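Local atomic coordinates of shikimate dehydrogenase-like protein HI_0607 (Haemophilus influenzae, PDB entry 1NPY), a protein that catalyses, in vitro and only weakly, the NADP(+)-dependent oxidation of shikimate to 3-dehydroshikimate, though shikimate may not be its biological substrate. Residues A[43-46]-A[47-51]; A[75-78]-A[79-83]; A[105-108]-A[109-113]; A[238-241]-A[242-246]. All blocks are in the same frame, centred on the assembly; numbering follows the deposited sequence.

Contact 1: A[43-46]-A[47-51]; sequences QDIE and HAIKG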
loop_
_atom_site.group_PDB
_atom_site.type_symbol
_atom_site.label_atom_id
_atom_site.label_comp_id
_atom_site.label_asym_id
_atom_site.label_seq_id
_atom_site.Cartn_x
_atom_site.Cartn_y
_atom_site.Cartn_z
ATOM N N GLN A 43 6.285 -1.261 -22.295
ATOM C CA GLN A 43 5.010 -1.403 -22.994
ATOM C C GLN A 43 4.731 -2.856 -23.341
ATOM O O GLN A 43 3.788 -3.162 -24.080
ATOM C CB GLN A 43 4.983 -0.528 -24.249
ATOM C CG GLN A 43 5.173 0.960 -24.003
ATOM C CD GLN A 43 4.945 1.717 -25.282
ATOM O OE1 GLN A 43 5.870 1.880 -26.078
ATOM N NE2 GLN A 43 3.698 2.099 -25.530
ATOM N N ASP A 44 5.482 -3.778 -22.747
ATOM C CA ASP A 44 5.302 -5.205 -22.987
ATOM C C ASP A 44 5.560 -6.007 -21.717
ATOM O O ASP A 44 6.656 -6.570 -21.565
ATOM C CB ASP A 44 6.309 -5.622 -24.055
ATOM C CG ASP A 44 6.191 -7.059 -24.509
ATOM O OD1 ASP A 44 5.428 -7.902 -23.973
ATOM O OD2 ASP A 44 6.901 -7.436 -25.461
ATOM N N ILE A 45 4.559 -6.057 -20.840
ATOM C CA ILE A 45 4.680 -6.702 -19.531
ATOM C C ILE A 45 5.146 -8.147 -19.676
ATOM O O ILE A 45 5.960 -8.616 -18.855
ATOM C CB ILE A 45 3.376 -6.545 -18.693
ATOM C CG1 ILE A 45 3.566 -6.898 -17.211
ATOM C CG2 ILE A 45 2.282 -7.409 -19.262
ATOM C CD1 ILE A 45 4.723 -6.163 -16.552
ATOM N N GLU A 46 4.637 -8.865 -20.680
ATOM C CA GLU A 46 5.059 -10.246 -20.889
ATOM C C GLU A 46 6.572 -10.407 -20.964
ATOM O O GLU A 46 7.184 -11.209 -20.247
ATOM C CB GLU A 46 4.436 -10.857 -22.148
ATOM C CG GLU A 46 4.942 -12.232 -22.502
ATOM C CD GLU A 46 4.296 -12.812 -23.753
ATOM O OE1 GLU A 46 3.464 -12.178 -24.434
ATOM O OE2 GLU A 46 4.663 -13.947 -24.055
ATOM N N HIS A 47 7.198 -9.652 -21.854
ATOM C CA HIS A 47 8.641 -9.810 -22.047
ATOM C C HIS A 47 9.455 -9.086 -20.983
ATOM O O HIS A 47 10.597 -9.465 -20.728
ATOM C CB HIS A 47 9.063 -9.452 -23.476
ATOM C CG HIS A 47 8.454 -10.348 -24.504
ATOM N ND1 HIS A 47 8.783 -11.681 -24.616
ATOM C CD2 HIS A 47 7.462 -10.132 -25.398
ATOM C CE1 HIS A 47 8.029 -12.241 -25.546
ATOM N NE2 HIS A 47 7.263 -11.310 -26.077
ATOM N N ALA A 48 8.857 -8.111 -20.312
ATOM C CA ALA A 48 9.495 -7.516 -19.141
ATOM C C ALA A 48 9.644 -8.541 -18.022
ATOM O O ALA A 48 10.749 -8.697 -17.487
ATOM C CB ALA A 48 8.708 -6.326 -18.677
ATOM N N ILE A 49 8.589 -9.298 -17.729
ATOM C CA ILE A 49 8.599 -10.274 -16.641
ATOM C C ILE A 49 9.468 -11.451 -17.046
ATOM O O ILE A 49 10.313 -11.908 -16.266
ATOM C CB ILE A 49 7.178 -10.742 -16.250
ATOM C CG1 ILE A 49 6.316 -9.569 -15.761
ATOM C CG2 ILE A 49 7.236 -11.839 -15.174
ATOM C CD1 ILE A 49 6.880 -8.739 -14.618
ATOM N N LYS A 50 9.307 -11.930 -18.276
ATOM C CA LYS A 50 10.204 -12.980 -18.750
ATOM C C LYS A 50 11.673 -12.542 -18.747
ATOM O O LYS A 50 12.538 -13.384 -18.562
ATOM C CB LYS A 50 9.791 -13.511 -20.123
ATOM C CG LYS A 50 8.473 -14.292 -20.099
ATOM C CD LYS A 50 7.971 -14.632 -21.490
ATOM C CE LYS A 50 6.745 -15.538 -21.358
ATOM N NZ LYS A 50 6.228 -15.923 -22.711
ATOM N N GLY A 51 11.939 -11.257 -18.950
ATOM C CA GLY A 51 13.253 -10.645 -18.832
ATOM C C GLY A 51 13.840 -10.657 -17.434
ATOM O O GLY A 51 15.032 -10.949 -17.283
#
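The N-terminal cap and first turns of helix 45-55 are held together here by Asp44 and His47. Asp44 is the N-cap: its OD1 accepts from His47 N at 3.3 Å, a fairly straight bond (165°) that reaches the oxygen from above the carboxylate plane. CG stands anti to the backbone N (chi1 -175°), which turns the carboxylate back to the His47 amide. The i to i+4 pattern starts at the same residue, with Ala48 N on Asp44 O at 3.0 Å, and continues with Ile49 N on Ile45 O at 2.9 Å. On the outer side the extended chains of Glu46 and Lys50 run alongside each other and close a salt bridge, Glu46 OE2 to Lys50 NZ at 2.9 Å, through the anti lone pair of the carboxylate. The same glutamate lays CG over one face of the His47 ring, 4.2 Å from its centroid, a CH-pi contact. The inward side is apolar: Ile45 CD1 meets Ile49 CG1 at 3.8 Å, and both side chains rest on Leu12 of strand 7-12. Together these features describe a capped amphipathic helix start, packed on the sheet of the substrate-binding domain.

Contact 2: A[75-78]-A[79-83]; sequences DEIH and PSAQA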
loop_
_atom_site.group_PDB
_atom_site.type_symbol
_atom_site.label_atom_id
_atom_site.label_comp_id
_atom_site.label_asym_id
_atom_site.label_seq_id
_atom_site.Cartn_x
_atom_site.Cartn_y
_atom_site.Cartn_z
ATOM N N ASP A 75 5.288 -17.562 -11.291
ATOM C CA ASP A 75 5.270 -18.972 -10.943
ATOM C C ASP A 75 4.429 -19.344 -9.721
ATOM O O ASP A 75 3.885 -20.452 -9.639
ATOM C CB ASP A 75 6.700 -19.487 -10.813
ATOM C CG ASP A 75 7.470 -19.345 -12.099
ATOM O OD1 ASP A 75 7.035 -19.958 -13.100
ATOM O OD2 ASP A 75 8.466 -18.609 -12.215
ATOM N N GLU A 76 4.324 -18.452 -8.748
ATOM C CA GLU A 76 3.630 -18.770 -7.508
ATOM C C GLU A 76 3.095 -17.509 -6.856
ATOM O O GLU A 76 3.866 -16.610 -6.527
ATOM C CB GLU A 76 4.634 -19.423 -6.574
ATOM C CG GLU A 76 4.060 -19.989 -5.289
ATOM C CD GLU A 76 5.148 -20.656 -4.475
ATOM O OE1 GLU A 76 5.907 -19.946 -3.793
ATOM O OE2 GLU A 76 5.287 -21.896 -4.565
ATOM N N ILE A 77 1.778 -17.440 -6.722
ATOM C CA ILE A 77 1.118 -16.264 -6.156
ATOM C C ILE A 77 0.888 -16.566 -4.681
ATOM O O ILE A 77 0.145 -17.481 -4.318
ATOM C CB ILE A 77 -0.227 -15.982 -6.856
ATOM C CG1 ILE A 77 -0.097 -15.982 -8.379
ATOM C CG2 ILE A 77 -0.822 -14.668 -6.372
ATOM C CD1 ILE A 77 0.665 -14.844 -8.956
ATOM N N HIS A 78 1.587 -15.822 -3.832
ATOM C CA HIS A 78 1.442 -15.957 -2.392
ATOM C C HIS A 78 0.161 -15.351 -1.838
ATOM O O HIS A 78 -0.489 -14.561 -2.516
ATOM C CB HIS A 78 2.714 -15.427 -1.734
ATOM C CG HIS A 78 3.786 -16.465 -1.690
ATOM N ND1 HIS A 78 4.204 -17.046 -0.515
ATOM C CD2 HIS A 78 4.460 -17.089 -2.684
ATOM C CE1 HIS A 78 5.106 -17.971 -0.782
ATOM N NE2 HIS A 78 5.270 -18.026 -2.090
ATOM N N PRO A 79 -0.228 -15.728 -0.627
ATOM C CA PRO A 79 -1.542 -15.355 -0.086
ATOM C C PRO A 79 -1.827 -13.863 -0.032
ATOM O O PRO A 79 -2.990 -13.504 -0.245
ATOM C CB PRO A 79 -1.530 -15.953 1.325
ATOM C CG PRO A 79 -0.580 -17.105 1.219
ATOM C CD PRO A 79 0.497 -16.657 0.263
ATOM N N SER A 80 -0.803 -13.048 0.209
ATOM C CA SER A 80 -1.035 -11.600 0.176
ATOM C C SER A 80 -1.563 -11.107 -1.170
ATOM O O SER A 80 -2.429 -10.230 -1.228
ATOM C CB SER A 80 0.237 -10.829 0.532
ATOM O OG SER A 80 1.369 -11.147 -0.243
ATOM N N ALA A 81 -1.009 -11.636 -2.257
ATOM C CA ALA A 81 -1.450 -11.261 -3.596
ATOM C C ALA A 81 -2.747 -11.987 -3.946
ATOM O O ALA A 81 -3.610 -11.410 -4.596
ATOM C CB ALA A 81 -0.358 -11.540 -4.637
ATOM N N GLN A 82 -2.943 -13.205 -3.445
ATOM C CA GLN A 82 -4.188 -13.931 -3.680
ATOM C C GLN A 82 -5.386 -13.246 -3.037
ATOM O O GLN A 82 -6.470 -13.271 -3.597
ATOM C CB GLN A 82 -4.113 -15.361 -3.136
ATOM C CG GLN A 82 -3.101 -16.236 -3.867
ATOM C CD GLN A 82 -3.015 -17.648 -3.323
ATOM O OE1 GLN A 82 -2.945 -17.859 -2.112
ATOM N NE2 GLN A 82 -2.952 -18.614 -4.226
ATOM N N ALA A 83 -5.162 -12.587 -1.907
ATOM C CA ALA A 83 -6.212 -12.002 -1.088
ATOM C C ALA A 83 -6.969 -10.906 -1.826
ATOM O O ALA A 83 -8.154 -10.689 -1.560
ATOM C CB ALA A 83 -5.634 -11.472 0.198
#
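Pro79 runs alongside the His78 imidazole, its CD reaching His78 CG obliquely at 3.8 Å. At the edge of the imidazole, in its plane, is Glu76 O. His78 NE2 donates to Glu76 OE1 at 2.6 Å, a His-carboxylate hydrogen bond with the acceptor tilted 21° from the ring plane; the oxygen is met on its anti side but well out of the carboxylate plane. Tyr100 also meets the imidazole with its ring, and Glu76 OE1 has a second partner in Arg98.

The backbone turns from strand 76-77 into helix 79-82 at His78, the N-cap. Its carbonyl oxygen receives Gln82 N at 3.0 Å, in the carbonyl plane, and Ala81 N at the same distance but weakly, the N-H...O angle being 125°.

Apolar contact comes from Ile77, whose CG2, anti to the backbone N (chi1 of CG1 -49°), touches Ala81 CB at 3.6 Å and Gln82 CG at 3.7 Å. The extended Gln82 chain thereby passes across the isoleucine branch. Ser80 OG, on a buried residue, accepts from Asn101 N, just before helix 102-113.

Shared between an arginine and an imidazole N-H, the Glu76 carboxylate is probably kept negatively charged, and its bond to NE2 restricts rotation of the histidine ring beside the turn.

Contact 3: A[105-108]-A[109-113]; sequences IAIV and KLIEK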
loop_
_atom_site.group_PDB
_atom_site.type_symbol
_atom_site.label_atom_id
_atom_site.label_comp_id
_atom_site.label_asym_id
_atom_site.label_seq_id
_atom_site.Cartn_x
_atom_site.Cartn_y
_atom_site.Cartn_z
ATOM N N ILE A 105 0.074 -6.551 3.044
ATOM C CA ILE A 105 0.880 -6.887 4.217
ATOM C C ILE A 105 1.025 -5.665 5.120
ATOM O O ILE A 105 0.893 -5.783 6.340
ATOM C CB ILE A 105 2.231 -7.505 3.822
ATOM C CG1 ILE A 105 2.028 -8.807 3.045
ATOM C CG2 ILE A 105 3.106 -7.828 5.028
ATOM C CD1 ILE A 105 3.275 -9.314 2.382
ATOM N N ALA A 106 1.342 -4.510 4.545
ATOM C CA ALA A 106 1.525 -3.287 5.330
ATOM C C ALA A 106 0.273 -2.913 6.109
ATOM O O ALA A 106 0.373 -2.493 7.267
ATOM C CB ALA A 106 1.970 -2.112 4.442
ATOM N N ILE A 107 -0.898 -3.093 5.507
ATOM C CA ILE A 107 -2.126 -2.650 6.153
ATOM C C ILE A 107 -2.425 -3.583 7.332
ATOM O O ILE A 107 -2.729 -3.129 8.435
ATOM C CB ILE A 107 -3.323 -2.500 5.204
ATOM C CG1 ILE A 107 -3.072 -1.355 4.213
ATOM C CG2 ILE A 107 -4.534 -2.142 6.066
ATOM C CD1 ILE A 107 -3.657 -1.595 2.867
ATOM N N VAL A 108 -2.236 -4.879 7.113
ATOM C CA VAL A 108 -2.375 -5.872 8.183
ATOM C C VAL A 108 -1.420 -5.546 9.334
ATOM O O VAL A 108 -1.807 -5.599 10.507
ATOM C CB VAL A 108 -2.085 -7.292 7.664
ATOM C CG1 VAL A 108 -1.989 -8.295 8.836
ATOM C CG2 VAL A 108 -3.132 -7.758 6.664
ATOM N N LYS A 109 -0.163 -5.250 9.017
ATOM C CA LYS A 109 0.806 -4.829 10.012
ATOM C C LYS A 109 0.458 -3.570 10.798
ATOM O O LYS A 109 0.690 -3.518 12.012
ATOM C CB LYS A 109 2.227 -4.724 9.434
ATOM C CG LYS A 109 2.825 -6.084 9.056
ATOM C CD LYS A 109 4.333 -6.047 8.827
ATOM C CE LYS A 109 5.017 -7.428 8.836
ATOM N NZ LYS A 109 4.282 -8.453 9.640
ATOM N N LEU A 110 -0.080 -2.552 10.129
ATOM C CA LEU A 110 -0.494 -1.342 10.815
ATOM C C LEU A 110 -1.721 -1.522 11.710
ATOM O O LEU A 110 -1.808 -0.915 12.790
ATOM C CB LEU A 110 -0.741 -0.244 9.779
ATOM C CG LEU A 110 0.539 0.245 9.109
ATOM C CD1 LEU A 110 0.204 0.958 7.813
ATOM C CD2 LEU A 110 1.294 1.183 10.055
ATOM N N ILE A 111 -2.640 -2.388 11.296
ATOM C CA ILE A 111 -3.810 -2.702 12.111
ATOM C C ILE A 111 -3.296 -3.271 13.428
ATOM O O ILE A 111 -3.724 -2.879 14.512
ATOM C CB ILE A 111 -4.754 -3.690 11.379
ATOM C CG1 ILE A 111 -5.539 -2.921 10.307
ATOM C CG2 ILE A 111 -5.753 -4.350 12.315
ATOM C CD1 ILE A 111 -6.252 -3.827 9.287
ATOM N N GLU A 112 -2.359 -4.203 13.320
ATOM C CA GLU A 112 -1.737 -4.784 14.505
ATOM C C GLU A 112 -0.935 -3.764 15.313
ATOM O O GLU A 112 -1.082 -3.649 16.531
ATOM C CB GLU A 112 -0.844 -5.952 14.093
ATOM C CG GLU A 112 -0.206 -6.607 15.310
ATOM C CD GLU A 112 0.444 -7.934 14.982
ATOM O OE1 GLU A 112 1.689 -7.968 14.870
ATOM O OE2 GLU A 112 -0.291 -8.940 14.863
ATOM N N LYS A 113 -0.078 -3.006 14.639
ATOM C CA LYS A 113 0.776 -2.038 15.312
ATOM C C LYS A 113 -0.001 -1.057 16.179
ATOM O O LYS A 113 0.376 -0.765 17.310
ATOM C CB LYS A 113 1.594 -1.255 14.292
ATOM C CG LYS A 113 2.486 -0.237 14.958
ATOM C CD LYS A 113 3.455 0.390 13.972
ATOM C CE LYS A 113 4.146 1.581 14.618
ATOM N NZ LYS A 113 5.361 1.889 13.815
#
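Ile107 and Ile111, one turn apart on helix 102-113, make the apolar part of this contact: CG2 of Ile107 lies 4.0 Å from CD1 of Ile111. With CG1 of Ile107 beside the backbone N (chi1 -67°), CG2 lies anti to that N and reaches CD1 of Ile111. Ile111 sends CD1 back to meet it, with CG1 passing 3.4 Å from Ile107 O. Leu110 folds in a similar way, its CG 3.3 Å from Ala106 O.

The backbone bonds are four consecutive i to i+4 links. Lys109 N reaches Ile105 O at 2.9 Å with an N-H...O angle of 168°, and Leu110 N reaches Ala106 O at the same length. Ile111 N bonds Ile107 O at 3.0 Å; the last, Glu112 N to Val108 O, is longer at 3.2 Å.

Outside partners divide the surface of the helix. Ile107 and Ile111 face helix 131-140, touching Val134, Ala137 and Phe138, while Lys109 and Leu110 meet helix 235-251. Ile107 also touches Met130, assigned by similarity to NADP(+) binding.

Chemically, the contact combines saturated branches with backbone groups paired within the helix, so the buried positions add no side-chain charge; the charged side chains, Lys109, Glu112 and Lys113, are all on exposed residues, and Lys109 touches Glu245 of helix 235-251.

Contact 4: A[238-241]-A[242-246]; sequences VIVL and QAVEQ
Val240 and Val244 provide the apolar link along this part of helix 235-251, CG1 of Val240 lying 4.2 Å from CG2 of Val244. The branches meet at an angle, and the touching methyl of Val244, CG2, also comes to 3.3 Å from Val240 O. Leu241 and Glu245 instead run side by side, with Leu241 CD1 3.9 Å from Glu245 OE2. Glu245 bends sharply at chi2 (-78°), which brings its carboxylate alongside the leucine.

The second kind of contact is the main-chain hydrogen bonding, in which three of the four bonds are equally long and the fourth is longer and more tilted. Val244 N points at Val240 O almost straight, at 2.9 Å. Gln242 N bonds Val238 O at the same length, and so does Glu245 N to Leu241 O. Ala243 N to Ile239 O is the longer one, 3.2 Å, with the donor tilted 33° from the carbonyl plane.

The Gln242 chain lies close over the preceding carbonyls. CG stands between the backbone N and carbonyl carbon (chi1 73°), which carries it to 3.3 Å from Ile239 O and directs the amide back along the helix. That amide lies close to Asp103, an inferred substrate-binding residue.

Several elements surround this segment: Val240 and Val244 meet Ile260 of helix 257-268, Ile239 and Ala243 touch Phe19 of helix 19-31, and Val238 and Glu245 face Leu110 and Lys109 of helix 102-113.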
loop_
_atom_site.group_PDB
_atom_site.type_symbol
_atom_site.label_atom_id
_atom_site.label_comp_id
_atom_site.label_asym_id
_atom_site.label_seq_id
_atom_site.Cartn_x
_atom_site.Cartn_y
_atom_site.Cartn_z
ATOM N N VAL A 238 2.084 3.745 5.265
ATOM C CA VAL A 238 1.792 2.673 4.333
ATOM C C VAL A 238 2.882 2.576 3.272
ATOM O O VAL A 238 3.418 1.494 3.017
ATOM C CB VAL A 238 0.400 2.778 3.684
ATOM C CG1 VAL A 238 0.195 1.644 2.727
ATOM C CG2 VAL A 238 -0.713 2.694 4.721
ATOM N N ILE A 239 3.239 3.702 2.653
ATOM C CA ILE A 239 4.209 3.655 1.558
ATOM C C ILE A 239 5.549 3.152 2.059
ATOM O O ILE A 239 6.222 2.353 1.388
ATOM C CB ILE A 239 4.383 5.024 0.902
ATOM C CG1 ILE A 239 3.097 5.401 0.169
ATOM C CG2 ILE A 239 5.522 5.029 -0.100
ATOM C CD1 ILE A 239 3.161 6.746 -0.489
ATOM N N VAL A 240 5.943 3.649 3.228
ATOM C CA VAL A 240 7.215 3.213 3.780
ATOM C C VAL A 240 7.222 1.733 4.161
ATOM O O VAL A 240 8.162 1.009 3.816
ATOM C CB VAL A 240 7.665 4.098 4.960
ATOM C CG1 VAL A 240 8.921 3.475 5.599
ATOM C CG2 VAL A 240 7.943 5.507 4.472
ATOM N N LEU A 241 6.186 1.242 4.831
ATOM C CA LEU A 241 6.190 -0.128 5.315
ATOM C C LEU A 241 6.086 -1.080 4.137
ATOM O O LEU A 241 6.756 -2.115 4.153
ATOM C CB LEU A 241 5.039 -0.369 6.301
ATOM C CG LEU A 241 4.973 -1.750 6.961
ATOM C CD1 LEU A 241 6.331 -2.130 7.545
ATOM C CD2 LEU A 241 3.876 -1.705 8.041
ATOM N N GLN A 242 5.294 -0.745 3.117
ATOM C CA GLN A 242 5.207 -1.641 1.970
ATOM C C GLN A 242 6.550 -1.759 1.264
ATOM O O GLN A 242 6.916 -2.867 0.874
ATOM C CB GLN A 242 4.106 -1.290 0.984
ATOM C CG GLN A 242 4.349 -0.080 0.137
ATOM C CD GLN A 242 3.109 0.656 -0.360
ATOM O OE1 GLN A 242 2.239 1.020 0.436
ATOM N NE2 GLN A 242 3.049 0.934 -1.665
ATOM N N ALA A 243 7.317 -0.674 1.220
ATOM C CA ALA A 243 8.668 -0.691 0.646
ATOM C C ALA A 243 9.676 -1.486 1.477
ATOM O O ALA A 243 10.494 -2.245 0.949
ATOM C CB ALA A 243 9.159 0.725 0.439
ATOM N N VAL A 244 9.631 -1.278 2.789
ATOM C CA VAL A 244 10.417 -2.077 3.741
ATOM C C VAL A 244 10.172 -3.570 3.560
ATOM O O VAL A 244 11.111 -4.356 3.609
ATOM C CB VAL A 244 10.168 -1.603 5.183
ATOM C CG1 VAL A 244 10.771 -2.582 6.178
ATOM C CG2 VAL A 244 10.793 -0.223 5.367
ATOM N N GLU A 245 8.917 -3.974 3.405
ATOM C CA GLU A 245 8.582 -5.386 3.263
ATOM C C GLU A 245 9.186 -5.944 1.963
ATOM O O GLU A 245 9.682 -7.076 1.922
ATOM C CB GLU A 245 7.071 -5.638 3.332
ATOM C CG GLU A 245 6.468 -5.269 4.691
ATOM C CD GLU A 245 6.720 -6.296 5.770
ATOM O OE1 GLU A 245 6.781 -7.488 5.412
ATOM O OE2 GLU A 245 6.820 -5.922 6.966
ATOM N N GLN A 246 9.143 -5.161 0.892
ATOM C CA GLN A 246 9.840 -5.533 -0.340
ATOM C C GLN A 246 11.335 -5.680 -0.092
ATOM O O GLN A 246 11.954 -6.663 -0.501
ATOM C CB GLN A 246 9.603 -4.533 -1.467
ATOM C CG GLN A 246 8.157 -4.470 -1.884
ATOM C CD GLN A 246 7.861 -3.357 -2.855
ATOM O OE1 GLN A 246 8.469 -2.286 -2.766
ATOM N NE2 GLN A 246 6.930 -3.592 -3.780
#

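Overall arrangement
Along the chain the contacts follow in series, 1 to 4. Contacts 1 and 2 both lie in the substrate-binding domain, their centres about 19 Å apart: one sits on helix 45-55 beside the mixed sheet, the other leads from edge strand 76-77 into helix 79-82. Contact 2 touches contact 3 through Ser80 CB and Ile105 CG1, 3.7 Å apart. Contacts 3 and 4, centres about 11 Å apart, lie on helices 102-113 and 235-251, which pack together where Leu110 CD1 meets Val238 CG2 at 3.7 Å. Contacts 1 and 3 lie on opposite sides of the chain's centre. Residues of both helices lie beside Asp103 (inferred to bind substrate) and Met130 (assigned to NADP(+) by similarity), so contacts 3 and 4 border both probable sites.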